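Local coordinates for protein ADP-dependent (S)-NAD(P)H-hydrate dehydratase (PDB 2R3B) that probably dehydrates the S-form of damaged, hydrated NAD(P)H at the expense of ADP, returning NAD(P)H to use, at residues B[107-112]-B[135-140]; B[143-148]-B[166-171]. All blocks are in the same frame, centred on the assembly; numbering follows the deposited sequence. Where two conformers were deposited one is given.

Contact 1: B[107-112]-B[135-140]; sequences NVVEQA and LAQHQK
E110 is gripped through its backbone oxygen: the amide NE2 of Q139 donates to E110 O at 3.0 Å with an N-H...O angle of 153°. The donor lies in the carbonyl plane on a lone pair, and E110 O lies close to the Q139 amide plane. Along the E110 side chain, Q137 NE2, hydrogen-bonded to T106 O of helix 102-111, merely passes CB; the 3.4 Å between E110 CB and Q137 NE2 is doubtful, Q137 having two modelled conformers. The next atom, CG, anti to the backbone N, comes within 3.9 Å of Q139 NE2. These meetings join the C-terminal end of helix 102-111 to the end of helix 125-137 and the loop after it, in the alternating strand-helix part of a ribokinase-like fold. Beyond CG the chain bends at chi2 (-82°), and the carboxylate plane ends 18° from that of the Q139 amide. At the tip, a water donates to both E110 OE2 and Q139 OE1, 2.8 Å from each, and Q141 NE2 gives Q139 OE1 a second donor. The E110 side chain lies about 4 Å from a bound magnesium ion. V109 touches I50 and I78 of the sheet and, with the same doubt, Q137 CD through CG1.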
ATOM      1  N   ASN B 107      -0.355 -22.479  20.034  1.00 14.99           N
ATOM      2  CA  ASN B 107       1.077 -22.394  20.186  1.00 16.44           C
ATOM      3  C   ASN B 107       1.517 -20.960  20.364  1.00 15.02           C
ATOM      4  O   ASN B 107       2.312 -20.648  21.265  1.00 15.82           O
ATOM      5  CB  ASN B 107       1.740 -22.999  18.957  1.00 12.78           C
ATOM      6  CG  ASN B 107       3.182 -23.339  19.148  1.00 24.08           C
ATOM      7  OD1 ASN B 107       3.841 -22.970  20.129  1.00 25.61           O
ATOM      8  ND2 ASN B 107       3.684 -24.111  18.206  1.00 25.48           N
ATOM      9  N   VAL B 108       1.037 -20.083  19.491  1.00 14.45           N
ATOM     10  CA  VAL B 108       1.439 -18.686  19.569  1.00 13.02           C
ATOM     11  C   VAL B 108       0.913 -18.014  20.831  1.00 12.72           C
ATOM     12  O   VAL B 108       1.604 -17.197  21.448  1.00 13.70           O
ATOM     13  CB  VAL B 108       1.139 -17.867  18.272  1.00 17.91           C
ATOM     14  CG1 VAL B 108       1.755 -18.558  17.040  1.00 13.77           C
ATOM     15  CG2 VAL B 108      -0.312 -17.607  18.063  1.00 17.98           C
ATOM     16  N   VAL B 109      -0.293 -18.345  21.248  1.00 12.61           N
ATOM     17  CA  VAL B 109      -0.787 -17.801  22.518  1.00 12.37           C
ATOM     18  C   VAL B 109       0.043 -18.298  23.717  1.00 14.10           C
ATOM     19  O   VAL B 109       0.351 -17.532  24.639  1.00 16.15           O
ATOM     20  CB  VAL B 109      -2.284 -18.146  22.713  1.00 13.70           C
ATOM     21  CG1 VAL B 109      -2.698 -17.879  24.145  1.00 17.94           C
ATOM     22  CG2 VAL B 109      -3.122 -17.396  21.686  1.00 15.50           C
ATOM     23  N   GLU B 110       0.435 -19.570  23.688  1.00 15.94           N
ATOM     24  CA  GLU B 110       1.246 -20.167  24.769  1.00 16.12           C
ATOM     25  C   GLU B 110       2.602 -19.464  24.944  1.00 15.14           C
ATOM     26  O   GLU B 110       3.077 -19.299  26.066  1.00 16.62           O
ATOM     27  CB  GLU B 110       1.467 -21.634  24.490  1.00 16.51           C
ATOM     28  CG  GLU B 110       1.953 -22.435  25.670  1.00 19.96           C
ATOM     29  CD  GLU B 110       3.454 -22.344  25.918  1.00 28.77           C
ATOM     30  OE1 GLU B 110       4.246 -22.040  24.966  1.00 30.50           O
ATOM     31  OE2 GLU B 110       3.871 -22.621  27.086  1.00 35.87           O
ATOM     32  N   GLN B 111       3.192 -19.033  23.834  1.00 15.22           N
ATOM     33  CA  GLN B 111       4.474 -18.323  23.837  1.00 14.07           C
ATOM     34  C   GLN B 111       4.406 -16.808  24.099  1.00 15.97           C
ATOM     35  O   GLN B 111       5.440 -16.153  24.283  1.00 16.42           O
ATOM     36  CB  GLN B 111       5.117 -18.470  22.482  1.00 16.91           C
ATOM     37  CG  GLN B 111       5.522 -19.868  22.167  1.00 19.98           C
ATOM     38  CD  GLN B 111       6.254 -19.900  20.852  1.00 36.93           C
ATOM     39  OE1 GLN B 111       7.302 -19.249  20.691  1.00 35.94           O
ATOM     40  NE2 GLN B 111       5.707 -20.631  19.886  1.00 39.79           N
ATOM     41  N   ALA B 112       3.216 -16.243  24.067  1.00 14.71           N
ATOM     42  CA  ALA B 112       3.074 -14.786  24.128  1.00 13.65           C
ATOM     43  C   ALA B 112       3.446 -14.227  25.488  1.00 16.88           C
ATOM     44  O   ALA B 112       3.165 -14.857  26.524  1.00 17.04           O
ATOM     45  CB  ALA B 112       1.667 -14.401  23.795  1.00 14.44           C
ATOM     46  N   LEU B 135      -9.142 -17.385  27.204  1.00 22.24           N
ATOM     47  CA  LEU B 135      -9.330 -17.265  28.634  1.00 21.59           C
ATOM     48  C   LEU B 135      -8.898 -18.564  29.324  1.00 24.31           C
ATOM     49  O   LEU B 135      -8.302 -18.505  30.379  1.00 24.03           O
ATOM     50  CB  LEU B 135     -10.783 -16.969  28.973  1.00 23.69           C
ATOM     51  CG  LEU B 135     -11.268 -15.571  28.569  1.00 24.56           C
ATOM     52  CD1 LEU B 135     -12.783 -15.473  28.775  1.00 27.23           C
ATOM     53  CD2 LEU B 135     -10.551 -14.522  29.357  1.00 26.48           C
ATOM     54  N   ALA B 136      -9.213 -19.713  28.728  1.00 24.42           N
ATOM     55  CA  ALA B 136      -8.854 -21.015  29.331  1.00 25.19           C
ATOM     56  C   ALA B 136      -7.340 -21.190  29.365  1.00 25.31           C
ATOM     57  O   ALA B 136      -6.779 -21.704  30.337  1.00 28.06           O
ATOM     58  CB  ALA B 136      -9.477 -22.149  28.539  1.00 24.35           C
ATOM     59  N   GLN B 137      -6.691 -20.745  28.288  1.00 25.33           N
ATOM     60  CA  GLN B 137      -5.250 -20.933  28.103  0.70 23.95           C
ATOM     61  C   GLN B 137      -4.367 -19.950  28.880  1.00 24.30           C
ATOM     62  O   GLN B 137      -3.183 -20.184  29.080  1.00 22.44           O
ATOM     63  CB  GLN B 137      -4.932 -20.819  26.605  0.70 23.65           C
ATOM     64  CG  GLN B 137      -3.660 -21.494  26.266  0.70 29.82           C
ATOM     65  CD  GLN B 137      -3.256 -21.353  24.820  0.70 19.18           C
ATOM     66  OE1 GLN B 137      -4.104 -21.226  23.922  0.70 22.71           O
ATOM     67  NE2 GLN B 137      -1.962 -21.457  24.578  0.70 14.11           N
ATOM     68  N   HIS B 138      -4.935 -18.828  29.301  1.00 22.71           N
ATOM     69  CA  HIS B 138      -4.170 -17.733  29.920  1.00 22.85           C
ATOM     70  C   HIS B 138      -3.298 -18.180  31.076  1.00 24.90           C
ATOM     71  O   HIS B 138      -3.766 -18.883  31.963  1.00 25.78           O
ATOM     72  CB  HIS B 138      -5.136 -16.624  30.410  1.00 23.49           C
ATOM     73  CG  HIS B 138      -4.460 -15.437  31.039  1.00 23.23           C
ATOM     74  ND1 HIS B 138      -4.888 -14.883  32.230  1.00 23.16           N
ATOM     75  CD2 HIS B 138      -3.426 -14.670  30.626  1.00 21.30           C
ATOM     76  CE1 HIS B 138      -4.134 -13.841  32.533  1.00 22.57           C
ATOM     77  NE2 HIS B 138      -3.228 -13.693  31.580  1.00 17.82           N
ATOM     78  N   GLN B 139      -2.057 -17.702  31.067  1.00 22.56           N
ATOM     79  CA  GLN B 139      -1.043 -18.033  32.059  1.00 23.79           C
ATOM     80  C   GLN B 139      -0.816 -16.840  32.928  1.00 26.28           C
ATOM     81  O   GLN B 139      -0.921 -15.678  32.481  1.00 23.53           O
ATOM     82  CB  GLN B 139       0.280 -18.421  31.406  1.00 20.20           C
ATOM     83  CG  GLN B 139       0.225 -19.663  30.532  1.00 25.78           C
ATOM     84  CD  GLN B 139       1.428 -19.759  29.648  1.00 23.87           C
ATOM     85  OE1 GLN B 139       2.539 -19.831  30.129  1.00 23.82           O
ATOM     86  NE2 GLN B 139       1.222 -19.773  28.357  1.00 19.16           N
ATOM     87  N   LYS B 140      -0.464 -17.122  34.173  1.00 26.10           N
ATOM     88  CA  LYS B 140      -0.432 -16.090  35.189  1.00 28.47           C
ATOM     89  C   LYS B 140       0.473 -14.937  34.801  1.00 27.93           C
ATOM     90  O   LYS B 140       0.143 -13.784  35.058  1.00 30.44           O
ATOM     91  CB  LYS B 140       0.030 -16.679  36.521  1.00 29.56           C
ATOM     92  CG  LYS B 140      -0.167 -15.748  37.693  1.00 34.37           C
ATOM     93  CD  LYS B 140       0.246 -16.435  38.994  1.00 44.31           C
ATOM     94  CE  LYS B 140       0.327 -15.445  40.156  1.00 45.76           C
ATOM     95  NZ  LYS B 140      -1.027 -14.915  40.547  1.00 47.68           N
TER
HETATM   96  O   HOH W   1       4.881 -20.748  28.873  1.00 34.90           O

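Contact 2: B[143-148]-B[166-171]; sequences WLIIDG and KVVFTP. With EDO (1,2-ethanediol), chain P.
A beta-alpha-beta unit, strand 143-147, helix 149-156 and strand 167-170, brings two adjacent parallel strands of the central sheet together here, their axes 4.6 Å apart and 19° from parallel. The backbone ladder is regular: L144 N to K166 O, V168 N to L144 O, I146 N to V168 O and T170 N to I146 O are hydrogen bonds. At the start of the strands K166 runs across the W143 ring, with its CG over one face at 3.9 Å from the centroid of the six-membered ring and 5° off the normal, a CH-pi contact; the ammonium lies too far along for more than a weak cation-pi attraction. K166 NZ instead donates to O1 of a 1,2-ethanediol at 3.0 Å. On one side of the sheet, I146 CD1 touches both V167 CG1 at 3.7 Å and F169 CE2 at 3.8 Å, the I146 and F169 side chains pointing the same way. On the other, I145 lies beside V168, and T170 OG1 donates to D147 OD1 at 2.6 Å, meeting the carboxylate on its anti side. The chi1 of T170 (57°) sets the hydroxyl between its backbone N and carbonyl carbon, facing D147. A water joins the strand ends, accepting from G148 N and donating to T170 O. The D147 side chain is about 4 Å from that of D235, a predicted binding residue for the hydrated nucleotide. Strand 114-117 flanks 143-147 and strand 202-205 flanks 167-170; helix 233-247 covers the side of I145 and D147, while F154 of helix 149-156 meets F169 edge-to-face on the reverse side.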
ATOM      1  N   TRP B 143       0.247 -10.777  30.250  1.00 14.92           N
ATOM      2  CA  TRP B 143      -0.727  -9.702  30.206  1.00 14.39           C
ATOM      3  C   TRP B 143      -1.813 -10.075  29.211  1.00 15.57           C
ATOM      4  O   TRP B 143      -1.520 -10.571  28.126  1.00 15.43           O
ATOM      5  CB  TRP B 143      -0.053  -8.408  29.768  1.00 16.12           C
ATOM      6  CG  TRP B 143       0.876  -7.827  30.780  1.00 16.25           C
ATOM      7  CD1 TRP B 143       2.220  -7.914  30.806  1.00 21.91           C
ATOM      8  CD2 TRP B 143       0.499  -7.032  31.893  1.00 18.21           C
ATOM      9  NE1 TRP B 143       2.713  -7.237  31.884  1.00 23.14           N
ATOM     10  CE2 TRP B 143       1.674  -6.662  32.554  1.00 21.65           C
ATOM     11  CE3 TRP B 143      -0.724  -6.555  32.363  1.00 18.32           C
ATOM     12  CZ2 TRP B 143       1.668  -5.861  33.682  1.00 21.25           C
ATOM     13  CZ3 TRP B 143      -0.731  -5.759  33.491  1.00 22.88           C
ATOM     14  CH2 TRP B 143       0.450  -5.420  34.131  1.00 19.58           C
ATOM     15  N   LEU B 144      -3.065  -9.813  29.567  1.00 13.05           N
ATOM     16  CA  LEU B 144      -4.200 -10.098  28.717  1.00 14.32           C
ATOM     17  C   LEU B 144      -5.053  -8.838  28.645  1.00 16.08           C
ATOM     18  O   LEU B 144      -5.641  -8.442  29.660  1.00 16.79           O
ATOM     19  CB  LEU B 144      -5.028 -11.257  29.285  1.00 13.43           C
ATOM     20  CG  LEU B 144      -6.355 -11.591  28.604  1.00 17.23           C
ATOM     21  CD1 LEU B 144      -6.149 -11.869  27.108  1.00 17.77           C
ATOM     22  CD2 LEU B 144      -7.059 -12.784  29.255  1.00 16.74           C
ATOM     23  N   ILE B 145      -5.146  -8.228  27.463  1.00 13.65           N
ATOM     24  CA  ILE B 145      -5.944  -7.013  27.252  1.00 14.17           C
ATOM     25  C   ILE B 145      -7.222  -7.421  26.542  1.00 16.48           C
ATOM     26  O   ILE B 145      -7.178  -8.051  25.489  1.00 14.32           O
ATOM     27  CB  ILE B 145      -5.192  -5.991  26.415  1.00 14.78           C
ATOM     28  CG1 ILE B 145      -3.809  -5.726  27.018  1.00 15.14           C
ATOM     29  CG2 ILE B 145      -6.049  -4.699  26.250  1.00 14.70           C
ATOM     30  CD1 ILE B 145      -2.819  -5.200  25.979  1.00 12.23           C
ATOM     31  N   ILE B 146      -8.360  -7.113  27.149  1.00 15.14           N
ATOM     32  CA  ILE B 146      -9.682  -7.492  26.632  1.00 15.07           C
ATOM     33  C   ILE B 146     -10.358  -6.195  26.223  1.00 15.85           C
ATOM     34  O   ILE B 146     -10.615  -5.336  27.052  1.00 16.20           O
ATOM     35  CB  ILE B 146     -10.497  -8.223  27.701  1.00 13.94           C
ATOM     36  CG1 ILE B 146      -9.740  -9.481  28.157  1.00 17.62           C
ATOM     37  CG2 ILE B 146     -11.919  -8.597  27.183  1.00 13.23           C
ATOM     38  CD1 ILE B 146     -10.432 -10.266  29.297  1.00 17.64           C
ATOM     39  N   ASP B 147     -10.651  -6.085  24.935  1.00 12.83           N
ATOM     40  CA  ASP B 147     -11.028  -4.838  24.289  1.00 14.73           C
ATOM     41  C   ASP B 147     -12.300  -5.058  23.481  1.00 17.57           C
ATOM     42  O   ASP B 147     -12.599  -6.171  23.056  1.00 17.34           O
ATOM     43  CB  ASP B 147      -9.876  -4.421  23.369  1.00 18.29           C
ATOM     44  CG  ASP B 147     -10.138  -3.136  22.618  1.00 24.23           C
ATOM     45  OD1 ASP B 147     -10.405  -2.100  23.273  1.00 26.72           O
ATOM     46  OD2 ASP B 147     -10.077  -3.157  21.358  1.00 31.19           O
ATOM     47  N   GLY B 148     -13.071  -4.002  23.271  1.00 17.14           N
ATOM     48  CA  GLY B 148     -14.154  -4.022  22.270  1.00 19.13           C
ATOM     49  C   GLY B 148     -15.204  -5.083  22.522  1.00 18.75           C
ATOM     50  O   GLY B 148     -15.598  -5.327  23.661  1.00 16.33           O
ATOM     51  N   LYS B 166      -3.223  -9.481  35.961  1.00 18.76           N
ATOM     52  CA  LYS B 166      -2.641  -9.013  34.691  1.00 20.20           C
ATOM     53  C   LYS B 166      -3.655  -8.931  33.550  1.00 19.42           C
ATOM     54  O   LYS B 166      -3.266  -8.887  32.384  1.00 18.75           O
ATOM     55  CB  LYS B 166      -1.412  -9.819  34.282  1.00 25.70           C
ATOM     56  CG  LYS B 166      -0.124  -9.437  35.071  1.00 26.96           C
ATOM     57  CD  LYS B 166       1.061 -10.170  34.487  1.00 27.98           C
ATOM     58  CE  LYS B 166       2.346  -9.700  35.010  1.00 34.86           C
ATOM     59  NZ  LYS B 166       2.329  -9.816  36.493  1.00 47.01           N
ATOM     60  N   VAL B 167      -4.938  -8.862  33.880  1.00 18.00           N
ATOM     61  CA  VAL B 167      -5.958  -8.569  32.866  1.00 16.94           C
ATOM     62  C   VAL B 167      -6.204  -7.069  32.841  1.00 17.51           C
ATOM     63  O   VAL B 167      -6.256  -6.401  33.918  1.00 15.86           O
ATOM     64  CB  VAL B 167      -7.256  -9.326  33.118  1.00 18.16           C
ATOM     65  CG1 VAL B 167      -8.300  -9.021  32.009  1.00 18.60           C
ATOM     66  CG2 VAL B 167      -6.965 -10.841  33.213  1.00 17.68           C
ATOM     67  N   VAL B 168      -6.299  -6.537  31.620  1.00 15.78           N
ATOM     68  CA  VAL B 168      -6.554  -5.095  31.376  1.00 13.87           C
ATOM     69  C   VAL B 168      -7.813  -5.045  30.507  1.00 17.04           C
ATOM     70  O   VAL B 168      -7.821  -5.562  29.391  1.00 15.83           O
ATOM     71  CB  VAL B 168      -5.400  -4.409  30.655  1.00 16.23           C
ATOM     72  CG1 VAL B 168      -5.676  -2.893  30.460  1.00 15.67           C
ATOM     73  CG2 VAL B 168      -4.065  -4.667  31.363  1.00 14.31           C
ATOM     74  N   PHE B 169      -8.889  -4.448  31.008  1.00 15.96           N
ATOM     75  CA  PHE B 169     -10.080  -4.178  30.183  1.00 16.76           C
ATOM     76  C   PHE B 169     -10.015  -2.759  29.663  1.00 16.83           C
ATOM     77  O   PHE B 169      -9.644  -1.836  30.401  1.00 17.97           O
ATOM     78  CB  PHE B 169     -11.382  -4.323  30.962  1.00 17.73           C
ATOM     79  CG  PHE B 169     -11.678  -5.709  31.422  1.00 14.21           C
ATOM     80  CD1 PHE B 169     -11.219  -6.153  32.650  1.00 19.87           C
ATOM     81  CD2 PHE B 169     -12.422  -6.570  30.642  1.00 15.44           C
ATOM     82  CE1 PHE B 169     -11.511  -7.428  33.099  1.00 18.83           C
ATOM     83  CE2 PHE B 169     -12.727  -7.832  31.087  1.00 15.01           C
ATOM     84  CZ  PHE B 169     -12.266  -8.277  32.319  1.00 19.08           C
ATOM     85  N   THR B 170     -10.373  -2.562  28.398  1.00 15.21           N
ATOM     86  CA  THR B 170     -10.381  -1.216  27.827  1.00 16.78           C
ATOM     87  C   THR B 170     -11.758  -0.751  27.304  1.00 18.97           C
ATOM     88  O   THR B 170     -11.903  -0.482  26.108  1.00 18.98           O
ATOM     89  CB  THR B 170      -9.358  -1.148  26.697  1.00 16.58           C
ATOM     90  OG1 THR B 170      -9.666  -2.160  25.736  1.00 20.09           O
ATOM     91  CG2 THR B 170      -7.934  -1.409  27.220  1.00 14.92           C
ATOM     92  N   PRO B 171     -12.778  -0.670  28.194  1.00 17.41           N
ATOM     93  CA  PRO B 171     -14.128  -0.379  27.757  1.00 17.22           C
ATOM     94  C   PRO B 171     -14.400   1.097  27.515  1.00 20.84           C
ATOM     95  O   PRO B 171     -13.832   1.946  28.200  1.00 19.12           O
ATOM     96  CB  PRO B 171     -14.964  -0.821  28.964  1.00 18.52           C
ATOM     97  CG  PRO B 171     -14.088  -0.528  30.140  1.00 17.62           C
ATOM     98  CD  PRO B 171     -12.722  -0.914  29.648  1.00 17.40           C
TER
HETATM   99  C1  EDO P 300      -0.087  -6.989  37.819  1.00 44.00           C
HETATM  100  O1  EDO P 300       1.258  -7.468  37.971  1.00 54.31           O
HETATM  101  C2  EDO P 300      -0.263  -5.616  38.456  1.00 53.42           C
HETATM  102  O2  EDO P 300       0.824  -4.734  38.130  1.00 51.15           O
HETATM  103  O   HOH W   2     -13.278  -1.196  23.855  1.00 22.90           O

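In the fold
Contact 1 closes before contact 2 opens: helix 125-137 carries part of contact 1, and strand 143-147 of contact 2 is the next element in the chain, after a short loop. Their centres are 14 Å apart. Contact 2 lies in the middle of the sheet, about 7 Å from the centre of the chain, whereas contact 1 sits about 17 Å out, between helices that cover the sheet. The two touch where L135 CD2 packs 3.9 Å from L144 CD2 and H138 NE2 packs 3.8 Å from L144 CB. The end of helix 125-137 and its following loop thus pack on L144 of strand 143-147, whose D147 end approaches the predicted binding residues, while contact 1 stands away from them.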